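Local coordinates for glycoside hydrolase family 31 (Trueperella pyogenes, PDB 5I0G), which binds cycloalternan, a cyclic glucose tetrasaccharide, and probably degrades it by hydrolysis, at residues P568-E573 / W607-Q612. The protein carries 1 engineered substitution. Sequence-based numbering, arbitrary orientation.
Sequences PVPEAE and WNVAEQ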
loop_
_atom_site.group_PDB
_atom_site.type_symbol
_atom_site.label_atom_id
_atom_site.label_comp_id
_atom_site.label_asym_id
_atom_site.label_seq_id
_atom_site.Cartn_x
_atom_site.Cartn_y
_atom_site.Cartn_z
ATOM N N PRO A 568 -14.570 -3.185 -16.762
ATOM C CA PRO A 568 -14.686 -4.135 -17.869
ATOM C C PRO A 568 -13.389 -4.930 -18.097
ATOM O O PRO A 568 -12.292 -4.433 -17.813
ATOM C CB PRO A 568 -14.989 -3.234 -19.076
ATOM C CG PRO A 568 -15.612 -2.008 -18.492
ATOM C CD PRO A 568 -14.888 -1.806 -17.192
ATOM N N VAL A 569 -13.506 -6.155 -18.582
ATOM C CA VAL A 569 -12.303 -6.941 -18.834
ATOM C C VAL A 569 -11.336 -6.184 -19.749
ATOM O O VAL A 569 -11.759 -5.383 -20.587
ATOM C CB VAL A 569 -12.609 -8.334 -19.435
ATOM C CG1 VAL A 569 -13.432 -9.163 -18.450
ATOM C CG2 VAL A 569 -13.291 -8.235 -20.805
ATOM N N PRO A 570 -10.030 -6.435 -19.594
ATOM C CA PRO A 570 -9.072 -5.795 -20.476
ATOM C C PRO A 570 -9.307 -6.130 -21.931
ATOM O O PRO A 570 -9.772 -7.240 -22.242
ATOM C CB PRO A 570 -7.741 -6.381 -20.020
ATOM C CG PRO A 570 -8.094 -7.670 -19.357
ATOM C CD PRO A 570 -9.355 -7.334 -18.642
ATOM N N GLU A 571 -8.985 -5.190 -22.818
ATOM C CA GLU A 571 -8.987 -5.507 -24.241
ATOM C C GLU A 571 -7.997 -6.657 -24.472
ATOM O O GLU A 571 -7.065 -6.856 -23.669
ATOM C CB GLU A 571 -8.677 -4.283 -25.109
ATOM C CG GLU A 571 -7.281 -3.677 -24.966
ATOM C CD GLU A 571 -6.902 -2.707 -26.083
ATOM O OE1 GLU A 571 -6.042 -1.840 -25.838
ATOM O OE2 GLU A 571 -7.429 -2.828 -27.223
ATOM N N ALA A 572 -8.220 -7.428 -25.530
ATOM C CA ALA A 572 -7.448 -8.653 -25.753
ATOM C C ALA A 572 -5.936 -8.419 -25.806
ATOM O O ALA A 572 -5.169 -9.219 -25.278
ATOM C CB ALA A 572 -7.906 -9.356 -27.024
ATOM N N GLU A 573 -5.521 -7.327 -26.441
ATOM C CA GLU A 573 -4.110 -7.039 -26.648
ATOM C C GLU A 573 -3.387 -6.692 -25.330
ATOM O O GLU A 573 -2.228 -7.041 -25.128
ATOM C CB GLU A 573 -3.976 -5.898 -27.641
ATOM C CG GLU A 573 -2.558 -5.627 -28.110
ATOM C CD GLU A 573 -2.499 -4.529 -29.142
ATOM O OE1 GLU A 573 -1.468 -4.417 -29.817
ATOM O OE2 GLU A 573 -3.464 -3.754 -29.279
ATOM N N TRP A 607 -10.106 -17.633 -20.562
ATOM C CA TRP A 607 -11.303 -18.017 -21.333
ATOM C C TRP A 607 -12.400 -16.956 -21.253
ATOM O O TRP A 607 -13.038 -16.676 -22.240
ATOM C CB TRP A 607 -11.846 -19.418 -20.969
ATOM C CG TRP A 607 -11.751 -19.725 -19.531
ATOM C CD1 TRP A 607 -12.670 -19.453 -18.564
ATOM C CD2 TRP A 607 -10.643 -20.337 -18.886
ATOM N NE1 TRP A 607 -12.190 -19.862 -17.343
ATOM C CE2 TRP A 607 -10.941 -20.396 -17.513
ATOM C CE3 TRP A 607 -9.413 -20.828 -19.337
ATOM C CZ2 TRP A 607 -10.065 -20.953 -16.580
ATOM C CZ3 TRP A 607 -8.535 -21.365 -18.410
ATOM C CH2 TRP A 607 -8.872 -21.431 -17.047
ATOM N N ASN A 608 -12.614 -16.342 -20.093
ATOM C CA ASN A 608 -13.600 -15.258 -20.033
ATOM C C ASN A 608 -13.190 -14.057 -20.899
ATOM O O ASN A 608 -14.013 -13.506 -21.646
ATOM C CB ASN A 608 -13.853 -14.793 -18.602
ATOM C CG ASN A 608 -14.978 -13.781 -18.524
ATOM O OD1 ASN A 608 -16.042 -13.991 -19.106
ATOM N ND2 ASN A 608 -14.739 -12.662 -17.839
ATOM N N VAL A 609 -11.918 -13.675 -20.819
ATOM C CA VAL A 609 -11.438 -12.539 -21.594
ATOM C C VAL A 609 -11.480 -12.880 -23.090
ATOM O O VAL A 609 -11.946 -12.068 -23.892
ATOM C CB VAL A 609 -10.039 -12.073 -21.143
ATOM C CG1 VAL A 609 -9.568 -10.919 -22.001
ATOM C CG2 VAL A 609 -10.072 -11.628 -19.685
ATOM N N ALA A 610 -11.020 -14.083 -23.459
ATOM C CA ALA A 610 -11.154 -14.591 -24.845
ATOM C C ALA A 610 -12.596 -14.488 -25.353
ATOM O O ALA A 610 -12.840 -13.937 -26.426
ATOM C CB ALA A 610 -10.679 -16.041 -24.944
ATOM N N GLU A 611 -13.537 -15.000 -24.567
ATOM C CA GLU A 611 -14.958 -14.996 -24.930
ATOM C C GLU A 611 -15.499 -13.586 -25.175
ATOM O O GLU A 611 -16.177 -13.344 -26.163
ATOM C CB GLU A 611 -15.780 -15.745 -23.865
ATOM C CG GLU A 611 -17.223 -15.285 -23.633
ATOM C CD GLU A 611 -18.270 -16.066 -24.398
ATOM O OE1 GLU A 611 -17.986 -16.529 -25.525
ATOM O OE2 GLU A 611 -19.401 -16.199 -23.869
ATOM N N GLN A 612 -15.211 -12.655 -24.277
ATOM C CA GLN A 612 -15.790 -11.309 -24.397
ATOM C C GLN A 612 -15.115 -10.391 -25.421
ATOM O O GLN A 612 -15.759 -9.490 -25.940
ATOM C CB GLN A 612 -15.847 -10.643 -23.035
ATOM C CG GLN A 612 -16.946 -11.246 -22.170
ATOM C CD GLN A 612 -17.021 -10.614 -20.807
ATOM O OE1 GLN A 612 -16.776 -9.410 -20.646
ATOM N NE2 GLN A 612 -17.374 -11.415 -19.807
HETATM O O HOH W 1 -16.328 -6.951 -19.052
#
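Val569 points its side chain at helix 606-613 and meets three residues on one face of it, Asn608, Val609 and Gln612. A chi1 of -63° sets CG1 anti to the carbonyl carbon and leaves CG2 between the backbone N and the carbonyl carbon. Val569 CG1 lies 3.8 Å from Asn608 ND2, while Val569 CG2 comes 3.7 Å from Gln612 OE1. The Val569 and Gln612 side chains cross at about a right angle, and Val569 CG2 touches both ends of the extended glutamine chain (chi2 180°), Gln612 CB at 4.2 Å and OE1 nearer. Val609 carries the apolar part of the contact: Val609 CG2 faces Val569 CB at 4.2 Å, and Val609 CG1 rests 3.7 Å from Pro570 O. Within the family 31 TIM barrel, 568-571 is part of the link from strand 558-561 to helix 572-582, with Glu571 as N-cap, whereas helix 606-613 follows the eighth barrel strand, 587-590; the contact thus joins the connections after strands seven and eight. A water bridges the two segments, accepting from Val569 N at 3.0 Å and donating to Gln612 OE1 at 3.0 Å. Asn608 ND2 donates to the carbonyls of Asp603 and Leu601, and Gln612 NE2 to Leu601 O, bonds that should restrict rotation of both amides beside the valine.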